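Local coordinates for amidohydrolase 2 (Bifidobacterium longum subsp. infantis, PDB 6UVZ), which probably acts as a hydrolase of the metallo-dependent hydrolase superfamily, built on a TIM-barrel fold, with a natural substrate that is not established, at residues A[21-26]-A[58-63]; A[82-87]-A[253-258]. One frame throughout, in Å; residues are numbered along the deposited sequence.

Contact 1 (A[21-26]-A[58-63]); sequences QDLPWL and VEVDAA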
loop_
_atom_site.group_PDB
_atom_site.type_symbol
_atom_site.label_atom_id
_atom_site.label_comp_id
_atom_site.label_asym_id
_atom_site.label_seq_id
_atom_site.Cartn_x
_atom_site.Cartn_y
_atom_site.Cartn_z
ATOM N N GLN A 21 -9.660 -17.539 -9.087
ATOM C CA GLN A 21 -9.637 -16.153 -9.524
ATOM C C GLN A 21 -8.975 -16.039 -10.890
ATOM O O GLN A 21 -8.223 -16.919 -11.319
ATOM C CB GLN A 21 -8.901 -15.262 -8.514
ATOM C CG GLN A 21 -9.571 -15.189 -7.154
ATOM C CD GLN A 21 -8.768 -14.384 -6.153
ATOM O OE1 GLN A 21 -7.894 -14.917 -5.472
ATOM N NE2 GLN A 21 -9.063 -13.093 -6.059
ATOM N N ASP A 22 -9.267 -14.933 -11.570
ATOM C CA ASP A 22 -8.725 -14.638 -12.893
ATOM C C ASP A 22 -7.893 -13.367 -12.792
ATOM O O ASP A 22 -8.444 -12.266 -12.684
ATOM C CB ASP A 22 -9.844 -14.484 -13.923
ATOM C CG ASP A 22 -9.321 -14.269 -15.330
ATOM O OD1 ASP A 22 -8.115 -14.497 -15.565
ATOM O OD2 ASP A 22 -10.118 -13.867 -16.205
ATOM N N LEU A 23 -6.572 -13.519 -12.822
ATOM C CA LEU A 23 -5.661 -12.381 -12.779
ATOM C C LEU A 23 -4.938 -12.271 -14.113
ATOM O O LEU A 23 -4.041 -13.082 -14.392
ATOM C CB LEU A 23 -4.658 -12.524 -11.632
ATOM C CG LEU A 23 -5.101 -12.088 -10.231
ATOM C CD1 LEU A 23 -6.211 -12.972 -9.680
ATOM C CD2 LEU A 23 -3.916 -12.065 -9.277
ATOM N N PRO A 24 -5.282 -11.301 -14.964
ATOM C CA PRO A 24 -4.642 -11.243 -16.288
ATOM C C PRO A 24 -3.167 -10.890 -16.231
ATOM O O PRO A 24 -2.384 -11.405 -17.039
ATOM C CB PRO A 24 -5.460 -10.170 -17.020
ATOM C CG PRO A 24 -5.998 -9.304 -15.932
ATOM C CD PRO A 24 -6.270 -10.224 -14.774
ATOM N N TRP A 25 -2.762 -10.029 -15.297
ATOM C CA TRP A 25 -1.363 -9.631 -15.191
ATOM C C TRP A 25 -0.454 -10.770 -14.748
ATOM O O TRP A 25 0.771 -10.611 -14.783
ATOM C CB TRP A 25 -1.223 -8.455 -14.222
ATOM C CG TRP A 25 -1.632 -8.779 -12.818
ATOM C CD1 TRP A 25 -2.888 -8.701 -12.289
ATOM C CD2 TRP A 25 -0.779 -9.232 -11.758
ATOM N NE1 TRP A 25 -2.871 -9.077 -10.968
ATOM C CE2 TRP A 25 -1.588 -9.408 -10.618
ATOM C CE3 TRP A 25 0.588 -9.506 -11.665
ATOM C CZ2 TRP A 25 -1.075 -9.845 -9.399
ATOM C CZ3 TRP A 25 1.096 -9.941 -10.454
ATOM C CH2 TRP A 25 0.267 -10.106 -9.337
ATOM N N LEU A 26 -1.017 -11.907 -14.336
ATOM C CA LEU A 26 -0.217 -13.048 -13.913
ATOM C C LEU A 26 0.379 -13.819 -15.084
ATOM O O LEU A 26 1.255 -14.663 -14.866
ATOM C CB LEU A 26 -1.066 -13.987 -13.052
ATOM C CG LEU A 26 -0.391 -14.575 -11.813
ATOM C CD1 LEU A 26 0.206 -13.469 -10.957
ATOM C CD2 LEU A 26 -1.385 -15.397 -11.006
ATOM N N VAL A 58 -4.479 -5.484 -0.028
ATOM C CA VAL A 58 -4.634 -4.550 -1.133
ATOM C C VAL A 58 -5.143 -5.330 -2.336
ATOM O O VAL A 58 -4.744 -6.480 -2.550
ATOM C CB VAL A 58 -3.309 -3.827 -1.461
ATOM C CG1 VAL A 58 -3.528 -2.765 -2.527
ATOM C CG2 VAL A 58 -2.718 -3.209 -0.203
ATOM N N GLU A 59 -6.034 -4.710 -3.109
ATOM C CA GLU A 59 -6.660 -5.395 -4.233
ATOM C C GLU A 59 -5.609 -5.889 -5.221
ATOM O O GLU A 59 -4.614 -5.211 -5.492
ATOM C CB GLU A 59 -7.662 -4.468 -4.926
ATOM C CG GLU A 59 -7.095 -3.131 -5.383
ATOM C CD GLU A 59 -6.544 -3.180 -6.794
ATOM O OE1 GLU A 59 -5.562 -2.464 -7.080
ATOM O OE2 GLU A 59 -7.094 -3.941 -7.616
ATOM N N VAL A 60 -5.835 -7.088 -5.751
ATOM C CA VAL A 60 -4.864 -7.761 -6.603
ATOM C C VAL A 60 -5.162 -7.536 -8.087
ATOM O O VAL A 60 -4.662 -8.277 -8.933
ATOM C CB VAL A 60 -4.778 -9.260 -6.278
ATOM C CG1 VAL A 60 -4.330 -9.464 -4.840
ATOM C CG2 VAL A 60 -6.122 -9.933 -6.522
ATOM N N ASP A 61 -5.967 -6.523 -8.412
ATOM C CA ASP A 61 -6.329 -6.205 -9.795
ATOM C C ASP A 61 -6.973 -7.410 -10.481
ATOM O O ASP A 61 -6.589 -7.811 -11.582
ATOM C CB ASP A 61 -5.112 -5.702 -10.579
ATOM C CG ASP A 61 -5.498 -4.947 -11.836
ATOM O OD1 ASP A 61 -6.002 -3.810 -11.715
ATOM O OD2 ASP A 61 -5.294 -5.487 -12.944
ATOM N N ALA A 62 -7.963 -7.991 -9.811
ATOM C CA ALA A 62 -8.649 -9.161 -10.332
ATOM C C ALA A 62 -9.612 -8.770 -11.449
ATOM O O ALA A 62 -10.046 -7.620 -11.562
ATOM C CB ALA A 62 -9.405 -9.884 -9.216
ATOM N N ALA A 63 -9.946 -9.756 -12.285
ATOM C CA ALA A 63 -10.857 -9.502 -13.395
ATOM C C ALA A 63 -12.282 -9.284 -12.904
ATOM O O ALA A 63 -12.995 -8.415 -13.418
ATOM C CB ALA A 63 -10.803 -10.658 -14.394
#
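Trp25 NE1 donates a hydrogen bond to Val60 O at 2.8 Å, with an N-H...O angle of 148°; the oxygen lies at the ring edge but somewhat out of the ring plane. The indole reaches it because Trp25 CG sits between the backbone N and the carbonyl carbon (chi1 63°). A second hydrogen bond, from backbone to backbone, joins Ala63 N to Asp22 O over 3.0 Å.

Apolar contact fills the middle. Leu23 CD2 approaches Val60 CG2 at 4.1 Å, the two branched side chains meeting at a slant, and Leu23 CD1 lies 4.5 Å from Ala62 CB. Two van der Waals contacts to oxygen accompany them: Pro24 CD stands 4.0 Å from Asp61 O, and Ala63 CB 3.7 Å from Asp22 OD2.

Within 58-63, Glu59 OE2 accepts the Asp61 N-H, next to Val60, from above the carboxylate plane; its other oxygen, OE1, is held in a salt bridge by Arg103. Trp16 packs edge-to-face with Trp25. The contact thus ties together the loops that follow strands 7-13 and 51-58, on the C-terminal side of a TIM barrel, where amidohydrolases carry their active sites.

Contact 2 (A[82-87]-A[253-258]); sequences KRMLQG and RAYNID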
loop_
_atom_site.group_PDB
_atom_site.type_symbol
_atom_site.label_atom_id
_atom_site.label_comp_id
_atom_site.label_asym_id
_atom_site.label_seq_id
_atom_site.Cartn_x
_atom_site.Cartn_y
_atom_site.Cartn_z
ATOM N N LYS A 82 -7.185 -4.839 7.633
ATOM C CA LYS A 82 -7.923 -3.935 6.767
ATOM C C LYS A 82 -7.943 -4.487 5.350
ATOM O O LYS A 82 -7.057 -5.247 4.949
ATOM C CB LYS A 82 -7.308 -2.527 6.773
ATOM C CG LYS A 82 -7.274 -1.857 8.139
ATOM C CD LYS A 82 -8.672 -1.556 8.651
ATOM C CE LYS A 82 -8.626 -0.913 10.028
ATOM N NZ LYS A 82 -9.980 -0.536 10.517
ATOM N N ARG A 83 -8.963 -4.094 4.591
ATOM C CA ARG A 83 -9.150 -4.550 3.219
ATOM C C ARG A 83 -9.252 -3.343 2.300
ATOM O O ARG A 83 -10.171 -2.530 2.439
ATOM C CB ARG A 83 -10.397 -5.427 3.097
ATOM C CG ARG A 83 -10.257 -6.771 3.782
ATOM C CD ARG A 83 -11.600 -7.456 3.957
ATOM N NE ARG A 83 -11.465 -8.718 4.676
ATOM C CZ ARG A 83 -11.325 -8.814 5.994
ATOM N NH1 ARG A 83 -11.299 -7.718 6.742
ATOM N NH2 ARG A 83 -11.206 -10.004 6.566
HETATM N N MSE A 84 -8.310 -3.230 1.370
HETATM C CA MSE A 84 -8.308 -2.145 0.395
HETATM C C MSE A 84 -8.769 -2.657 -0.964
HETATM O O MSE A 84 -7.956 -3.069 -1.792
HETATM C CB MSE A 84 -6.914 -1.526 0.284
HETATM C CG MSE A 84 -6.338 -1.053 1.608
HETATM SE SE MSE A 84 -7.302 0.472 2.342
HETATM C CE MSE A 84 -7.737 -0.249 4.095
ATOM N N LEU A 85 -10.078 -2.630 -1.186
ATOM C CA LEU A 85 -10.665 -3.130 -2.418
ATOM C C LEU A 85 -10.665 -2.039 -3.488
ATOM O O LEU A 85 -10.423 -0.862 -3.212
ATOM C CB LEU A 85 -12.076 -3.651 -2.150
ATOM C CG LEU A 85 -12.113 -4.693 -1.027
ATOM C CD1 LEU A 85 -13.529 -5.149 -0.720
ATOM C CD2 LEU A 85 -11.231 -5.883 -1.377
ATOM N N GLN A 86 -10.931 -2.443 -4.726
ATOM C CA GLN A 86 -10.797 -1.531 -5.852
ATOM C C GLN A 86 -12.104 -0.799 -6.140
ATOM O O GLN A 86 -13.191 -1.223 -5.739
ATOM C CB GLN A 86 -10.328 -2.276 -7.104
ATOM C CG GLN A 86 -11.253 -3.382 -7.578
ATOM C CD GLN A 86 -10.774 -4.014 -8.872
ATOM O OE1 GLN A 86 -10.846 -5.231 -9.047
ATOM N NE2 GLN A 86 -10.284 -3.188 -9.789
ATOM N N GLY A 87 -11.978 0.318 -6.846
ATOM C CA GLY A 87 -13.131 1.125 -7.205
ATOM C C GLY A 87 -12.685 2.326 -8.010
ATOM O O GLY A 87 -11.489 2.588 -8.172
ATOM N N ARG A 253 -2.418 4.739 12.808
ATOM C CA ARG A 253 -3.007 6.052 12.575
ATOM C C ARG A 253 -3.449 6.249 11.133
ATOM O O ARG A 253 -4.453 6.929 10.889
ATOM C CB ARG A 253 -2.017 7.154 12.962
ATOM C CG ARG A 253 -1.631 7.153 14.431
ATOM C CD ARG A 253 -0.737 8.334 14.766
ATOM N NE ARG A 253 0.479 8.346 13.959
ATOM C CZ ARG A 253 1.619 7.764 14.320
ATOM N NH1 ARG A 253 1.703 7.122 15.477
ATOM N NH2 ARG A 253 2.676 7.826 13.522
ATOM N N ALA A 254 -2.726 5.669 10.173
ATOM C CA ALA A 254 -3.112 5.803 8.772
ATOM C C ALA A 254 -4.394 5.032 8.480
ATOM O O ALA A 254 -5.359 5.591 7.945
ATOM C CB ALA A 254 -1.975 5.324 7.869
ATOM N N TYR A 255 -4.421 3.747 8.825
ATOM C CA TYR A 255 -5.570 2.893 8.558
ATOM C C TYR A 255 -6.562 2.846 9.712
ATOM O O TYR A 255 -7.572 2.142 9.608
ATOM C CB TYR A 255 -5.100 1.473 8.224
ATOM C CG TYR A 255 -4.316 1.382 6.935
ATOM C CD1 TYR A 255 -4.966 1.316 5.711
ATOM C CD2 TYR A 255 -2.927 1.365 6.943
ATOM C CE1 TYR A 255 -4.258 1.235 4.529
ATOM C CE2 TYR A 255 -2.209 1.283 5.764
ATOM C CZ TYR A 255 -2.880 1.219 4.561
ATOM O OH TYR A 255 -2.174 1.138 3.383
ATOM N N ASN A 256 -6.301 3.575 10.799
ATOM C CA ASN A 256 -7.183 3.614 11.967
ATOM C C ASN A 256 -7.399 2.210 12.533
ATOM O O ASN A 256 -8.529 1.756 12.728
ATOM C CB ASN A 256 -8.516 4.288 11.629
ATOM C CG ASN A 256 -9.236 4.805 12.859
ATOM O OD1 ASN A 256 -10.063 4.110 13.449
ATOM N ND2 ASN A 256 -8.922 6.034 13.254
ATOM N N ILE A 257 -6.293 1.522 12.799
ATOM C CA ILE A 257 -6.321 0.156 13.311
ATOM C C ILE A 257 -6.402 0.222 14.832
ATOM O O ILE A 257 -5.446 0.630 15.496
ATOM C CB ILE A 257 -5.093 -0.640 12.853
ATOM C CG1 ILE A 257 -5.027 -0.686 11.325
ATOM C CG2 ILE A 257 -5.118 -2.046 13.436
ATOM C CD1 ILE A 257 -3.774 -1.343 10.785
ATOM N N ASP A 258 -7.542 -0.180 15.384
ATOM C CA ASP A 258 -7.733 -0.180 16.830
ATOM C C ASP A 258 -7.006 -1.353 17.478
ATOM O O ASP A 258 -5.892 -1.205 17.980
ATOM C CB ASP A 258 -9.222 -0.226 17.177
ATOM C CG ASP A 258 -9.958 1.031 16.755
ATOM O OD1 ASP A 258 -9.307 1.951 16.216
ATOM O OD2 ASP A 258 -11.188 1.100 16.963
#
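Tyr255 projects from just beyond the end of the last helix, 244-254, toward Lys82 and Met84 on strand 80-86 of the TIM barrel, so that the C-terminal tail meets the third strand of the parallel sheet. The closely packed part of the contact lies here, inside the barrel. Met84, incorporated as selenomethionine, bends at chi2 (-68°) and again at chi3, which carries its terminal methyl to the phenol: Met84 CE stands 3.6 Å from Tyr255 CD1, approaching obliquely. Met84 SE lies in the plane of the Tyr255 ring at its edge, 5.1 Å from the ring centroid, in a Met-aromatic contact. Lys82 buries more surface here than any other residue of the two segments, and it does so with its hydrocarbon part. A bend at chi2 (-66°), after which the chain is extended, lays the methylenes along Tyr255, with Lys82 CG 4.0 Å from Tyr255 CB. The Lys82 side chain slides past those of Tyr255 and Ile257 in the opposite direction. Val56 of strand 51-58 touches Lys82, Met84 and Tyr255 alike. The Tyr255 hydroxyl is hydrogen-bonded to Glu136, on the fifth strand of the barrel.

Toward the chain terminus the contact grows looser and more open to solvent. Asn256, which is exposed, leaves the helical conformation with a positive phi, and Ile257 follows beside Lys82, its CG1 3.8 Å from Lys82 CE. What polar hold there is on this side is slight: a weak hydrogen bond from Lys82 NZ to Asn256 O, 3.5 Å long.

Contacts 1 and 2 have centres 19 Å apart but are joined through neighbouring barrel strands. Contact 1 begins where strand 51-58 ends, and contact 2 uses strand 80-86 beside it; Val58 CA lies 4.0 Å from Met84 CB, and Glu59 CB is 3.4 Å from Met84 O. Glu59 OE2 also packs against Gln86 CB at 3.7 Å. The two sit toward different ends of the barrel: 21-26 with 58-63 links loops at the C-terminal ends of strands, the side that houses the active site in related amidohydrolases, whereas in 82-87 with 253-258 the residues after helix 244-254 send Tyr255 into the barrel from the N-terminal end of the strands, against the body of strand 80-86.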